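Local coordinates for uncharacterized protein (Bacteroides ovatus CL02T12C04, PDB 6PTM) that probably hydrolyses carrageenan chains from their ends, as an exo-acting glycoside hydrolase of family 42, at residues I308-Y313 with G346-Q351; N297-T302 with D362-N367. All coordinates share one frame; numbering follows the deposited sequence.

Interaction 1: residues I308-Y313 with G346-Q351; sequences ISEYAY and GPRIMQ
A bidentate salt bridge combined with a guanidinium-on-ring stack joins Arg-348, in the loop between helices 327-334 and 358-385, to Glu-310 and Tyr-313 in the first turn of helix 310-324. Arg-348 meets the carboxylate side-on. Arg-348 NH2 reaches Glu-310 OE1 at 2.9 Å with an N-H...O angle of 168°, and Arg-348 NE reaches Glu-310 OE2 at 3.0 Å. Both oxygens use their syn lone pairs, and carboxylate and guanidinium are nearly coplanar, which is the geometry of a strong paired interaction. The bend of the Arg-348 chain at chi2 (52°) turns the group back over one face of the Tyr-313 ring. There the two planes lie 10° apart with centres 4.0 Å from each other, so stacking and cation-pi attraction act together. Arg-348 NH1 donates to Gly-346 O at 2.7 Å, in the carbonyl plane, and also forms a salt bridge with Asp-345; all three guanidinium nitrogens are thereby engaged, which limits rotation of the group. Helix 310-324 lies in the connection between parallel strands 288-292 and 391-394, consistent with the (beta/alpha)8 barrel of GH42 enzymes, and Ser-309 is its N-cap, OG accepting from Ala-312 N. An alanine in place of Arg-348 would probably leave the Glu-310 carboxylate without its countercharge and the Tyr-313 face without its stacked lid. Beside the stack, Ile-308 N donates to Arg-348 O at 2.9 Å. At the far end of the ring, Tyr-313 OH receives a weak bond from Gly-346 N, and a water bridges the same hydroxyl to Pro-347 O.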
loop_
_atom_site.group_PDB
_atom_site.type_symbol
_atom_site.label_atom_id
_atom_site.label_comp_id
_atom_site.label_asym_id
_atom_site.label_seq_id
_atom_site.Cartn_x
_atom_site.Cartn_y
_atom_site.Cartn_z
ATOM N N ILE A 308 11.212 5.241 25.556
ATOM C CA ILE A 308 12.473 5.296 24.761
ATOM C C ILE A 308 13.633 5.051 25.714
ATOM O O ILE A 308 13.446 5.212 26.898
ATOM C CB ILE A 308 12.602 6.594 23.951
ATOM C CG1 ILE A 308 12.899 7.813 24.824
ATOM C CG2 ILE A 308 11.359 6.782 23.094
ATOM C CD1 ILE A 308 13.158 9.090 24.026
ATOM N N SER A 309 14.774 4.641 25.179
ATOM C CA SER A 309 15.974 4.282 25.975
ATOM C C SER A 309 16.625 5.560 26.505
ATOM O O SER A 309 16.216 6.656 26.069
ATOM C CB SER A 309 16.931 3.502 25.170
ATOM O OG SER A 309 17.695 4.369 24.345
ATOM N N GLU A 310 17.672 5.411 27.323
ATOM C CA GLU A 310 18.478 6.555 27.834
ATOM C C GLU A 310 19.320 7.100 26.681
ATOM O O GLU A 310 19.420 8.324 26.547
ATOM C CB GLU A 310 19.242 6.115 29.083
ATOM C CG GLU A 310 18.288 5.750 30.224
ATOM C CD GLU A 310 17.396 6.902 30.649
ATOM O OE1 GLU A 310 17.944 7.927 31.074
ATOM O OE2 GLU A 310 16.176 6.832 30.454
ATOM N N TYR A 311 19.868 6.216 25.833
ATOM C CA TYR A 311 20.584 6.619 24.594
ATOM C C TYR A 311 19.635 7.490 23.756
ATOM O O TYR A 311 20.077 8.565 23.266
ATOM C CB TYR A 311 21.163 5.414 23.835
ATOM C CG TYR A 311 22.493 4.916 24.360
ATOM C CD1 TYR A 311 23.679 5.617 24.176
ATOM C CD2 TYR A 311 22.562 3.747 25.088
ATOM C CE1 TYR A 311 24.889 5.162 24.693
ATOM C CE2 TYR A 311 23.755 3.274 25.617
ATOM C CZ TYR A 311 24.927 3.979 25.416
ATOM O OH TYR A 311 26.076 3.462 25.954
ATOM N N ALA A 312 18.357 7.100 23.624
ATOM C CA ALA A 312 17.366 7.811 22.783
ATOM C C ALA A 312 17.063 9.175 23.408
ATOM O O ALA A 312 16.960 10.143 22.661
ATOM C CB ALA A 312 16.095 6.984 22.600
ATOM N N TYR A 313 16.891 9.253 24.728
ATOM C CA TYR A 313 16.596 10.534 25.409
ATOM C C TYR A 313 17.783 11.493 25.236
ATOM O O TYR A 313 17.562 12.722 25.054
ATOM C CB TYR A 313 16.218 10.320 26.874
ATOM C CG TYR A 313 15.335 11.435 27.359
ATOM C CD1 TYR A 313 13.966 11.394 27.149
ATOM C CD2 TYR A 313 15.879 12.619 27.853
ATOM C CE1 TYR A 313 13.153 12.453 27.516
ATOM C CE2 TYR A 313 15.080 13.691 28.219
ATOM C CZ TYR A 313 13.707 13.601 28.075
ATOM O OH TYR A 313 12.916 14.670 28.388
ATOM N N GLY A 346 12.601 15.144 31.228
ATOM C CA GLY A 346 11.182 14.750 31.184
ATOM C C GLY A 346 10.986 13.242 31.034
ATOM O O GLY A 346 11.915 12.445 30.975
ATOM N N PRO A 347 9.711 12.816 31.040
ATOM C CA PRO A 347 9.369 11.413 30.938
ATOM C C PRO A 347 9.830 10.812 29.601
ATOM O O PRO A 347 9.877 11.513 28.574
ATOM C CB PRO A 347 7.835 11.348 31.073
ATOM C CG PRO A 347 7.337 12.795 31.150
ATOM C CD PRO A 347 8.550 13.695 31.253
ATOM N N ARG A 348 10.224 9.551 29.667
ATOM C CA ARG A 348 10.672 8.730 28.506
ATOM C C ARG A 348 9.476 8.118 27.749
ATOM O O ARG A 348 9.693 7.405 26.785
ATOM C CB ARG A 348 11.586 7.606 28.990
ATOM C CG ARG A 348 13.049 8.021 29.108
ATOM C CD ARG A 348 13.278 9.274 29.928
ATOM N NE ARG A 348 14.670 9.374 30.346
ATOM C CZ ARG A 348 15.198 10.418 30.969
ATOM N NH1 ARG A 348 14.476 11.493 31.217
ATOM N NH2 ARG A 348 16.473 10.386 31.322
ATOM N N ILE A 349 8.255 8.362 28.195
ATOM C CA ILE A 349 6.999 7.922 27.535
ATOM C C ILE A 349 5.985 9.044 27.748
ATOM O O ILE A 349 6.085 9.708 28.789
ATOM C CB ILE A 349 6.555 6.568 28.123
ATOM C CG1 ILE A 349 5.493 5.911 27.237
ATOM C CG2 ILE A 349 6.072 6.728 29.572
ATOM C CD1 ILE A 349 5.381 4.427 27.438
ATOM N N MET A 350 5.090 9.269 26.781
ATOM C CA MET A 350 4.106 10.339 26.821
ATOM C C MET A 350 2.784 9.783 27.381
ATOM O O MET A 350 2.528 8.541 27.329
ATOM C CB MET A 350 3.871 10.927 25.430
ATOM C CG MET A 350 5.066 11.680 24.873
ATOM S SD MET A 350 5.395 13.176 25.786
ATOM C CE MET A 350 6.705 12.566 26.835
ATOM N N GLN A 351 1.960 10.699 27.861
ATOM C CA GLN A 351 0.550 10.435 28.252
ATOM C C GLN A 351 -0.353 11.015 27.161
ATOM O O GLN A 351 -0.055 12.117 26.653
ATOM C CB GLN A 351 0.283 11.020 29.652
ATOM C CG GLN A 351 1.217 10.495 30.749
ATOM C CD GLN A 351 1.122 9.005 30.973
ATOM O OE1 GLN A 351 0.031 8.432 30.956
ATOM N NE2 GLN A 351 2.261 8.351 31.197
HETATM O O HOH W 1 10.253 14.226 28.003
#

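Interaction 2: residues N297-T302 with D362-N367; sequences NCIEKT and DFMAFN
Cys-298 carries its SG between the backbone N and the carbonyl carbon (chi1 64°), which directs the sulfur at helix 358-385, where Phe-363, Met-364 and Asn-367 receive it. From the helix, Phe-363 has CG anti to the backbone N (chi1 -160°), and its ring turns an edge to the thiol. Cys-298 SG lies 4.8 Å from the centroid of the Phe-363 ring and 78° off the ring normal, an edge-on Cys sulfur-aromatic contact, with SG 3.7 Å from Phe-363 CE2. Met-364, one residue on, brings its thioether alongside: Cys-298 SG and Met-364 SD are 3.5 Å apart. The methyl of Met-364 reaches Ile-299, whose CG1 lies 3.8 Å from Met-364 CE as the two side chains cross at about a right angle. Asn-367, one helical turn after Phe-363, completes the surround, its ND2 at 3.9 Å from Cys-298 SG. That amide is committed elsewhere, ND2 donating to Trp-296 O and OD1 pairing with Arg-370, so it flanks the sulfur by packing.

The contact sets the loop that follows parallel strand 288-292 against helix 358-385, which leads into the neighbouring strand 391-394, probably as in the family's barrel. Beyond Ile-299 the loop reverses in a type II beta turn to Thr-302, and Ile-299 O accepts from both Thr-302 N and Thr-302 OG1, the hydroxyl at 2.7 Å. Phe-316 of helix 310-324 also meets the Phe-363 ring edge-to-face. No hydrogen bond crosses between the two segments: here the attraction is probably mainly dispersion, aided by the polarisable sulfurs, with the bond from Asn-367 to Trp-296 just before the loop adding a polar tie.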
loop_
_atom_site.group_PDB
_atom_site.type_symbol
_atom_site.label_atom_id
_atom_site.label_comp_id
_atom_site.label_asym_id
_atom_site.label_seq_id
_atom_site.Cartn_x
_atom_site.Cartn_y
_atom_site.Cartn_z
ATOM N N ASN A 297 5.835 3.159 19.127
ATOM C CA ASN A 297 4.711 3.777 19.863
ATOM C C ASN A 297 5.176 4.065 21.291
ATOM O O ASN A 297 5.882 3.232 21.878
ATOM C CB ASN A 297 3.457 2.911 19.905
ATOM C CG ASN A 297 2.884 2.610 18.536
ATOM O OD1 ASN A 297 3.111 3.362 17.590
ATOM N ND2 ASN A 297 2.062 1.559 18.441
ATOM N N CYS A 298 4.780 5.217 21.816
ATOM C CA CYS A 298 5.370 5.805 23.035
ATOM C C CYS A 298 4.276 6.520 23.849
ATOM O O CYS A 298 4.612 7.455 24.573
ATOM C CB CYS A 298 6.517 6.721 22.624
ATOM S SG CYS A 298 6.008 8.154 21.639
ATOM N N ILE A 299 3.012 6.124 23.715
ATOM C CA ILE A 299 1.909 6.606 24.598
ATOM C C ILE A 299 1.598 5.495 25.611
ATOM O O ILE A 299 1.307 4.329 25.239
ATOM C CB ILE A 299 0.684 7.073 23.802
ATOM C CG1 ILE A 299 1.061 8.279 22.936
ATOM C CG2 ILE A 299 -0.484 7.380 24.740
ATOM C CD1 ILE A 299 -0.010 8.727 21.973
ATOM N N GLU A 300 1.735 5.798 26.892
ATOM C CA GLU A 300 1.636 4.716 27.891
ATOM C C GLU A 300 0.245 4.060 27.798
ATOM O O GLU A 300 -0.718 4.783 27.555
ATOM C CB GLU A 300 1.893 5.272 29.274
ATOM C CG GLU A 300 2.063 4.158 30.281
ATOM C CD GLU A 300 2.733 4.652 31.537
ATOM O OE1 GLU A 300 3.224 3.779 32.278
ATOM O OE2 GLU A 300 2.764 5.917 31.746
ATOM N N LYS A 301 0.170 2.737 28.017
ATOM C CA LYS A 301 -1.111 1.963 28.074
ATOM C C LYS A 301 -1.695 1.769 26.671
ATOM O O LYS A 301 -2.894 1.494 26.588
ATOM C CB LYS A 301 -2.221 2.702 28.844
ATOM C CG LYS A 301 -1.870 3.240 30.227
ATOM C CD LYS A 301 -1.342 2.181 31.160
ATOM C CE LYS A 301 -0.973 2.767 32.503
ATOM N NZ LYS A 301 -0.457 1.714 33.409
ATOM N N THR A 302 -0.940 2.023 25.598
ATOM C CA THR A 302 -1.435 1.793 24.226
ATOM C C THR A 302 -0.654 0.615 23.653
ATOM O O THR A 302 0.476 0.332 24.123
ATOM C CB THR A 302 -1.348 3.048 23.344
ATOM O OG1 THR A 302 0.048 3.293 23.143
ATOM C CG2 THR A 302 -2.085 4.232 23.939
ATOM N N ASP A 362 7.138 17.921 20.682
ATOM C CA ASP A 362 8.602 17.730 20.566
ATOM C C ASP A 362 8.915 16.243 20.625
ATOM O O ASP A 362 9.757 15.780 19.813
ATOM C CB ASP A 362 9.345 18.530 21.626
ATOM C CG ASP A 362 9.471 20.009 21.277
ATOM O OD1 ASP A 362 9.114 20.391 20.119
ATOM O OD2 ASP A 362 9.873 20.769 22.163
ATOM N N PHE A 363 8.310 15.525 21.572
ATOM C CA PHE A 363 8.603 14.084 21.756
ATOM C C PHE A 363 8.227 13.324 20.464
ATOM O O PHE A 363 9.025 12.496 19.965
ATOM C CB PHE A 363 7.873 13.548 22.983
ATOM C CG PHE A 363 8.475 12.279 23.508
ATOM C CD1 PHE A 363 9.352 12.312 24.576
ATOM C CD2 PHE A 363 8.121 11.053 22.960
ATOM C CE1 PHE A 363 9.948 11.143 25.025
ATOM C CE2 PHE A 363 8.692 9.882 23.438
ATOM C CZ PHE A 363 9.610 9.931 24.466
ATOM N N MET A 364 7.043 13.606 19.910
ATOM C CA MET A 364 6.515 12.860 18.745
ATOM C C MET A 364 7.324 13.242 17.495
ATOM O O MET A 364 7.613 12.335 16.683
ATOM C CB MET A 364 5.022 13.124 18.519
ATOM C CG MET A 364 4.125 12.685 19.651
ATOM S SD MET A 364 4.600 11.131 20.398
ATOM C CE MET A 364 3.382 11.046 21.715
ATOM N N ALA A 365 7.704 14.522 17.366
ATOM C CA ALA A 365 8.471 15.055 16.224
ATOM C C ALA A 365 9.875 14.436 16.250
ATOM O O ALA A 365 10.331 13.944 15.205
ATOM C CB ALA A 365 8.506 16.566 16.306
ATOM N N PHE A 366 10.491 14.401 17.438
ATOM C CA PHE A 366 11.803 13.765 17.659
ATOM C C PHE A 366 11.676 12.275 17.302
ATOM O O PHE A 366 12.567 11.748 16.614
ATOM C CB PHE A 366 12.319 13.972 19.086
ATOM C CG PHE A 366 13.360 12.940 19.457
ATOM C CD1 PHE A 366 14.613 12.967 18.869
ATOM C CD2 PHE A 366 13.079 11.904 20.326
ATOM C CE1 PHE A 366 15.554 11.993 19.154
ATOM C CE2 PHE A 366 14.029 10.934 20.626
ATOM C CZ PHE A 366 15.272 10.987 20.042
ATOM N N ASN A 367 10.614 11.602 17.770
ATOM C CA ASN A 367 10.505 10.141 17.576
ATOM C C ASN A 367 10.501 9.867 16.050
ATOM O O ASN A 367 11.188 8.928 15.584
ATOM C CB ASN A 367 9.274 9.576 18.296
ATOM C CG ASN A 367 9.300 8.063 18.462
ATOM O OD1 ASN A 367 10.367 7.490 18.646
ATOM N ND2 ASN A 367 8.141 7.419 18.420
#

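Overall arrangement
The centres of the two interactions lie about 8 Å apart on the same side of the chain's centre. Along the chain, interaction 1 is nested inside the loop closed by interaction 2: 297-302 comes first, then 308-313, 346-351 and finally 362-367. The segments touch directly, with Glu-300 N 2.9 Å from Met-350 O and Ile-349 CG1 packing on Cys-298 O, while the side chain of Met-350 rests on Phe-363 and Met-364. Helices 310-324 and 358-385 also meet, Ala-312 O against Phe-366 CZ. Both contacts thus pack the long connection between parallel strands 288-292 and 391-394, with loop 346-351 touching both helices and joining a partly exposed, charged contact to a buried, sulfur-rich one.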